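Local coordinates for GH62 arabinofuranosidase (PDB 4N4B), which hydrolyses terminal non-reducing alpha-L-arabinofuranoside residues of alpha-L-arabinosides, and is probably involved in the breakdown of xylan, at residues 105-110 against 288-293; 151-156 against 185-190. All blocks are in the same frame, centred on the assembly; numbering follows the deposited sequence.

Interaction 1: residues 105-110 against 288-293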
loop_
_atom_site.group_PDB
_atom_site.type_symbol
_atom_site.label_atom_id
_atom_site.label_comp_id
_atom_site.label_asym_id
_atom_site.label_seq_id
_atom_site.Cartn_x
_atom_site.Cartn_y
_atom_site.Cartn_z
ATOM N N PRO A 105 -0.166 -3.284 5.597
ATOM C CA PRO A 105 -1.609 -3.438 5.649
ATOM C C PRO A 105 -2.346 -2.721 4.531
ATOM O O PRO A 105 -1.881 -1.745 3.918
ATOM C CB PRO A 105 -1.963 -2.871 6.968
ATOM C CG PRO A 105 -1.013 -1.733 7.131
ATOM C CD PRO A 105 0.302 -2.188 6.509
ATOM N N GLN A 106 -3.589 -3.199 4.305
ATOM C CA GLN A 106 -4.571 -2.605 3.382
ATOM C C GLN A 106 -5.927 -2.721 4.074
ATOM O O GLN A 106 -6.321 -3.811 4.446
ATOM C CB GLN A 106 -4.619 -3.277 2.012
ATOM C CG GLN A 106 -5.604 -2.684 1.065
ATOM C CD GLN A 106 -6.058 -3.667 -0.007
ATOM O OE1 GLN A 106 -6.055 -4.890 0.191
ATOM N NE2 GLN A 106 -6.550 -3.102 -1.091
ATOM N N VAL A 107 -6.623 -1.578 4.208
ATOM C CA VAL A 107 -7.960 -1.583 4.812
ATOM C C VAL A 107 -9.051 -1.247 3.838
ATOM O O VAL A 107 -8.915 -0.338 3.056
ATOM C CB VAL A 107 -8.008 -0.652 6.050
ATOM C CG1 VAL A 107 -7.941 0.805 5.717
ATOM C CG2 VAL A 107 -9.235 -0.952 6.936
ATOM N N PHE A 108 -10.177 -1.942 3.960
ATOM C CA PHE A 108 -11.397 -1.633 3.183
ATOM C C PHE A 108 -12.582 -2.250 3.870
ATOM O O PHE A 108 -12.492 -3.222 4.604
ATOM C CB PHE A 108 -11.261 -2.123 1.707
ATOM C CG PHE A 108 -11.005 -3.572 1.578
ATOM C CD1 PHE A 108 -11.984 -4.523 1.451
ATOM C CD2 PHE A 108 -9.676 -4.028 1.520
ATOM C CE1 PHE A 108 -11.706 -5.870 1.337
ATOM C CE2 PHE A 108 -9.380 -5.377 1.456
ATOM C CZ PHE A 108 -10.405 -6.288 1.377
ATOM N N TRP A 109 -13.746 -1.657 3.558
ATOM C CA TRP A 109 -15.053 -2.249 3.992
ATOM C C TRP A 109 -15.473 -3.292 2.994
ATOM O O TRP A 109 -15.517 -3.013 1.804
ATOM C CB TRP A 109 -16.074 -1.100 4.023
ATOM C CG TRP A 109 -17.491 -1.491 4.397
ATOM C CD1 TRP A 109 -18.539 -1.435 3.511
ATOM C CD2 TRP A 109 -17.963 -1.902 5.640
ATOM N NE1 TRP A 109 -19.652 -1.762 4.198
ATOM C CE2 TRP A 109 -19.396 -2.063 5.483
ATOM C CE3 TRP A 109 -17.410 -2.074 6.873
ATOM C CZ2 TRP A 109 -20.204 -2.334 6.571
ATOM C CZ3 TRP A 109 -18.213 -2.419 7.965
ATOM C CH2 TRP A 109 -19.618 -2.600 7.763
ATOM N N PHE A 110 -15.785 -4.491 3.465
ATOM C CA PHE A 110 -16.262 -5.546 2.522
ATOM C C PHE A 110 -17.783 -5.619 2.716
ATOM O O PHE A 110 -18.303 -6.190 3.703
ATOM C CB PHE A 110 -15.588 -6.848 2.799
ATOM C CG PHE A 110 -15.935 -7.896 1.775
ATOM C CD1 PHE A 110 -15.517 -7.788 0.492
ATOM C CD2 PHE A 110 -16.689 -9.035 2.133
ATOM C CE1 PHE A 110 -15.850 -8.724 -0.471
ATOM C CE2 PHE A 110 -17.026 -9.949 1.200
ATOM C CZ PHE A 110 -16.669 -9.799 -0.105
ATOM N N ILE A 288 -3.130 5.979 -2.038
ATOM C CA ILE A 288 -4.011 7.120 -2.283
ATOM C C ILE A 288 -5.083 7.228 -1.190
ATOM O O ILE A 288 -5.690 6.197 -0.812
ATOM C CB ILE A 288 -4.610 6.982 -3.694
ATOM C CG1 ILE A 288 -3.544 7.043 -4.786
ATOM C CG2 ILE A 288 -5.737 8.050 -3.911
ATOM C CD1 ILE A 288 -4.036 6.922 -6.237
ATOM N N ILE A 289 -5.347 8.427 -0.749
ATOM C CA ILE A 289 -6.388 8.589 0.222
ATOM C C ILE A 289 -7.746 8.276 -0.423
ATOM O O ILE A 289 -8.155 8.897 -1.307
ATOM C CB ILE A 289 -6.396 9.999 0.812
ATOM C CG1 ILE A 289 -5.068 10.335 1.494
ATOM C CG2 ILE A 289 -7.496 10.083 1.842
ATOM C CD1 ILE A 289 -5.062 11.702 2.148
ATOM N N ARG A 290 -8.397 7.258 0.071
ATOM C CA ARG A 290 -9.709 6.904 -0.419
ATOM C C ARG A 290 -10.767 7.542 0.471
ATOM O O ARG A 290 -10.825 7.385 1.612
ATOM C CB ARG A 290 -9.886 5.371 -0.458
ATOM C CG ARG A 290 -9.190 4.716 -1.634
ATOM C CD ARG A 290 -9.100 3.211 -1.426
ATOM N NE ARG A 290 -8.163 2.755 -0.394
ATOM C CZ ARG A 290 -8.449 1.934 0.581
ATOM N NH1 ARG A 290 -9.654 1.463 0.778
ATOM N NH2 ARG A 290 -7.518 1.595 1.433
ATOM N N ASP A 291 -11.604 8.292 -0.194
ATOM C CA ASP A 291 -12.746 8.892 0.454
ATOM C C ASP A 291 -14.027 8.331 -0.199
ATOM O O ASP A 291 -14.002 7.336 -0.845
ATOM C CB ASP A 291 -12.629 10.387 0.489
ATOM C CG ASP A 291 -12.452 11.016 -0.896
ATOM O OD1 ASP A 291 -12.837 10.404 -1.875
ATOM O OD2 ASP A 291 -11.835 12.083 -0.985
ATOM N N GLY A 292 -15.139 8.916 0.092
ATOM C CA GLY A 292 -16.343 8.385 -0.437
ATOM C C GLY A 292 -16.622 6.980 -0.040
ATOM O O GLY A 292 -16.598 6.601 1.101
ATOM N N THR A 293 -16.971 6.211 -1.043
ATOM C CA THR A 293 -16.898 4.663 -0.577
ATOM C C THR A 293 -15.421 4.112 -0.375
ATOM O O THR A 293 -14.431 4.652 -0.850
ATOM C CB THR A 293 -17.663 3.898 -1.665
ATOM O OG1 THR A 293 -19.072 4.163 -1.555
ATOM C CG2 THR A 293 -17.423 2.431 -1.529
#

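Interaction 2: residues 151-156 against 185-190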
loop_
_atom_site.group_PDB
_atom_site.type_symbol
_atom_site.label_atom_id
_atom_site.label_comp_id
_atom_site.label_asym_id
_atom_site.label_seq_id
_atom_site.Cartn_x
_atom_site.Cartn_y
_atom_site.Cartn_z
ATOM N N PRO A 151 2.205 -20.540 -2.904
ATOM C CA PRO A 151 1.931 -21.170 -4.266
ATOM C C PRO A 151 3.223 -21.587 -4.947
ATOM O O PRO A 151 4.231 -20.897 -4.860
ATOM C CB PRO A 151 1.262 -20.053 -5.007
ATOM C CG PRO A 151 0.413 -19.309 -3.913
ATOM C CD PRO A 151 1.359 -19.329 -2.725
ATOM N N LYS A 152 3.136 -22.722 -5.648
ATOM C CA LYS A 152 4.332 -23.202 -6.368
ATOM C C LYS A 152 4.847 -22.202 -7.359
ATOM O O LYS A 152 6.089 -22.104 -7.395
ATOM C CB LYS A 152 3.963 -24.521 -7.050
ATOM C CG LYS A 152 5.106 -25.220 -7.777
ATOM C CD LYS A 152 6.252 -25.544 -6.808
ATOM C CE LYS A 152 7.320 -26.454 -7.424
ATOM N NZ LYS A 152 8.116 -26.985 -6.279
ATOM N N ILE A 153 4.001 -21.450 -8.054
ATOM C CA ILE A 153 4.442 -20.467 -9.002
ATOM C C ILE A 153 5.327 -19.395 -8.350
ATOM O O ILE A 153 6.311 -18.902 -8.917
ATOM C CB ILE A 153 3.372 -19.878 -9.851
ATOM C CG1 ILE A 153 3.950 -19.174 -11.069
ATOM C CG2 ILE A 153 2.491 -18.946 -9.008
ATOM C CD1 ILE A 153 2.879 -18.815 -12.084
ATOM N N ILE A 154 5.017 -19.018 -7.090
ATOM C CA ILE A 154 5.807 -18.022 -6.424
ATOM C C ILE A 154 7.084 -18.708 -5.957
ATOM O O ILE A 154 8.159 -18.165 -6.130
ATOM C CB ILE A 154 4.975 -17.439 -5.213
ATOM C CG1 ILE A 154 3.774 -16.739 -5.771
ATOM C CG2 ILE A 154 5.859 -16.449 -4.437
ATOM C CD1 ILE A 154 2.881 -16.078 -4.720
ATOM N N GLU A 155 7.061 -19.940 -5.418
ATOM C CA GLU A 155 8.303 -20.629 -5.014
ATOM C C GLU A 155 9.230 -20.740 -6.238
ATOM O O GLU A 155 10.457 -20.625 -6.050
ATOM C CB GLU A 155 7.933 -22.042 -4.562
ATOM C CG GLU A 155 8.884 -22.892 -3.832
ATOM C CD GLU A 155 7.960 -23.899 -3.120
ATOM O OE1 GLU A 155 7.158 -24.568 -3.847
ATOM O OE2 GLU A 155 7.893 -23.884 -1.870
ATOM N N GLN A 156 8.684 -20.962 -7.423
ATOM C CA GLN A 156 9.534 -21.211 -8.611
ATOM C C GLN A 156 10.195 -19.921 -9.074
ATOM O O GLN A 156 11.226 -19.947 -9.748
ATOM C CB GLN A 156 8.692 -21.792 -9.675
ATOM C CG GLN A 156 8.311 -23.251 -9.545
ATOM C CD GLN A 156 7.201 -23.614 -10.573
ATOM O OE1 GLN A 156 6.544 -22.761 -11.210
ATOM N NE2 GLN A 156 6.932 -24.894 -10.663
ATOM N N GLN A 185 8.293 -10.141 -10.095
ATOM C CA GLN A 185 6.961 -10.620 -10.471
ATOM C C GLN A 185 5.880 -9.917 -9.666
ATOM O O GLN A 185 6.103 -9.523 -8.480
ATOM C CB GLN A 185 6.767 -12.082 -10.195
ATOM C CG GLN A 185 7.489 -13.072 -11.123
ATOM C CD GLN A 185 8.976 -12.927 -11.178
ATOM O OE1 GLN A 185 9.701 -13.081 -10.193
ATOM N NE2 GLN A 185 9.404 -12.609 -12.358
ATOM N N LEU A 186 4.778 -9.680 -10.286
ATOM C CA LEU A 186 3.515 -9.269 -9.681
ATOM C C LEU A 186 2.546 -10.395 -9.904
ATOM O O LEU A 186 2.263 -10.708 -11.091
ATOM C CB LEU A 186 2.997 -7.986 -10.283
ATOM C CG LEU A 186 1.700 -7.432 -9.671
ATOM C CD1 LEU A 186 1.749 -6.955 -8.248
ATOM C CD2 LEU A 186 1.120 -6.328 -10.540
ATOM N N TYR A 187 2.008 -11.015 -8.829
ATOM C CA TYR A 187 1.098 -12.167 -8.889
ATOM C C TYR A 187 -0.331 -11.728 -8.683
ATOM O O TYR A 187 -0.557 -10.822 -8.010
ATOM C CB TYR A 187 1.477 -13.190 -7.825
ATOM C CG TYR A 187 2.865 -13.720 -7.964
ATOM C CD1 TYR A 187 3.165 -14.705 -8.870
ATOM C CD2 TYR A 187 3.868 -13.239 -7.198
ATOM C CE1 TYR A 187 4.464 -15.149 -9.030
ATOM C CE2 TYR A 187 5.165 -13.681 -7.360
ATOM C CZ TYR A 187 5.444 -14.667 -8.252
ATOM O OH TYR A 187 6.734 -15.098 -8.403
ATOM N N ARG A 188 -1.278 -12.420 -9.317
ATOM C CA ARG A 188 -2.703 -12.187 -9.116
ATOM C C ARG A 188 -3.500 -13.522 -8.972
ATOM O O ARG A 188 -3.397 -14.345 -9.816
ATOM C CB ARG A 188 -3.275 -11.336 -10.258
ATOM C CG ARG A 188 -4.710 -10.922 -10.047
ATOM C CD ARG A 188 -5.309 -10.297 -11.323
ATOM N NE ARG A 188 -5.302 -11.237 -12.447
ATOM C CZ ARG A 188 -6.102 -12.278 -12.584
ATOM N NH1 ARG A 188 -7.073 -12.509 -11.743
ATOM N NH2 ARG A 188 -5.921 -13.064 -13.613
ATOM N N SER A 189 -4.265 -13.653 -7.895
ATOM C CA SER A 189 -5.214 -14.738 -7.726
ATOM C C SER A 189 -6.610 -14.150 -7.708
ATOM O O SER A 189 -6.738 -12.960 -7.610
ATOM C CB SER A 189 -5.020 -15.432 -6.409
ATOM O OG SER A 189 -3.839 -16.142 -6.371
ATOM N N GLU A 190 -7.633 -14.997 -7.869
ATOM C CA GLU A 190 -9.014 -14.500 -7.801
ATOM C C GLU A 190 -9.888 -15.557 -7.154
ATOM O O GLU A 190 -9.634 -16.736 -7.173
ATOM C CB GLU A 190 -9.507 -14.008 -9.159
ATOM C CG GLU A 190 -9.568 -15.081 -10.230
ATOM C CD GLU A 190 -10.084 -14.521 -11.550
ATOM O OE1 GLU A 190 -9.294 -14.140 -12.383
ATOM O OE2 GLU A 190 -11.371 -14.465 -11.651
#

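Interaction 1: residues 105-110 against 288-293
Arg290 reaches from its loop to the backbone of strand 103-110 and holds the carbonyl of Val107 with both ends of its guanidinium. Its CB already points toward that strand. CG sits beside the backbone N, and the chain runs extended through CG and CD. It then bends about the CD-CG bond (chi3 -71°), which turns NE and the flat group onto the strand. CZ comes to 3.4 Å from Val107 O. NH2 donates to Val107 O at 2.9 Å, with an N-H...O angle of 151°. NH1 donates to the same Val107 O at 3.0 Å and 144°. The grip is end-on and forked, two nitrogens on one oxygen. That oxygen lies at the guanidinium edge, and both donors lie in the carbonyl plane. NH1 also comes to 4.0 Å from Phe108 CB. On the other branch, NH2 lies 4.4 Å from Val107 CG1. Glu287 forms a salt bridge with NH2, so the buried charge has a carboxylate beside it. With an alanine here, Val107 O would probably lose both of these donors and Glu287 its charged mate. Inner strand 46-55 lies next to both partners: Thr51 bonds Val107 N, and Leu54 pairs with the Arg290 backbone. The calcium ion is about 9 Å from the Arg290 side chain. The arrangement belongs to the inner part of the five-bladed beta-propeller fold of family GH62, where a loop of the blade that joins the two chain ends is tied to an inner strand.

Interaction 2: residues 151-156 against 185-190
On strand 185-192, which brings Tyr187 against Ile154 of helix 152-157, Glu190 OE1 is gripped by two arginines, Arg188 of the same strand and Arg252 from farther along the chain. Arg188 NH1 donates to Glu190 OE1 at 2.8 Å, meeting it from above the carboxylate plane. Arg252 NE makes a salt bridge to the same oxygen. Tyr187 lies on the other face of the strand and points at the helix. Ile154 packs over one face of its ring. CG1 of Ile154 sits 3.5 Å from the centroid of the Tyr187 ring and only 4° off the ring normal, which is a CH-pi contact over the centre of the face. The isoleucine torsion explains this: CG1 stands beside the backbone N (chi1 -64°), and CG2 takes the place anti to it. The two methyl carbons of Ile154 lie toward one side of the ring, CD1 at 3.9 Å from Tyr187 CD2 and CG2 at 4.1 Å from Tyr187 CE2. Ile153 adds a looser apolar touch, its CG2 4.3 Å from Tyr187 CE1. Ile153 O stays 3.9 Å from Tyr187 OH, too long for a hydrogen bond. The hydroxyl is bonded instead to Asp181, which fixes the far end of the ring. The helix is short, with Pro151 as its N-cap. Glu155 N bonds to Pro151 O at 3.0 Å. Trp163 touches Ile154, and Ile205 of the next strand in the blade touches both Ile153 and Tyr187. The helix belongs to the link between two propeller blades and lies against the second of them. No hydrogen bond crosses the contact. Dispersion and the CH-pi contact therefore join the helix to the blade here, while the hydroxyl of Tyr187 is satisfied by Asp181 and not by the helix.

Both contacts are buried, but at different depths. Interaction 1 lies about 11 Å from the centre of the chain and interaction 2 about 18 Å. Their centres are 25 Å apart and they do not touch. Both segments of interaction 2 come between the two segments of interaction 1 in the sequence. No strand or helix is shared. Interaction 1 joins a loop to an inner strand of another blade, near the calcium ion. Interaction 2 sets an interblade helix on the third strand of a blade, away from the known sites. The chemistry differs accordingly. The deeper contact is a charged group on a backbone carbonyl. The outer one is apolar, and no charged pair or hydrogen bond crosses it.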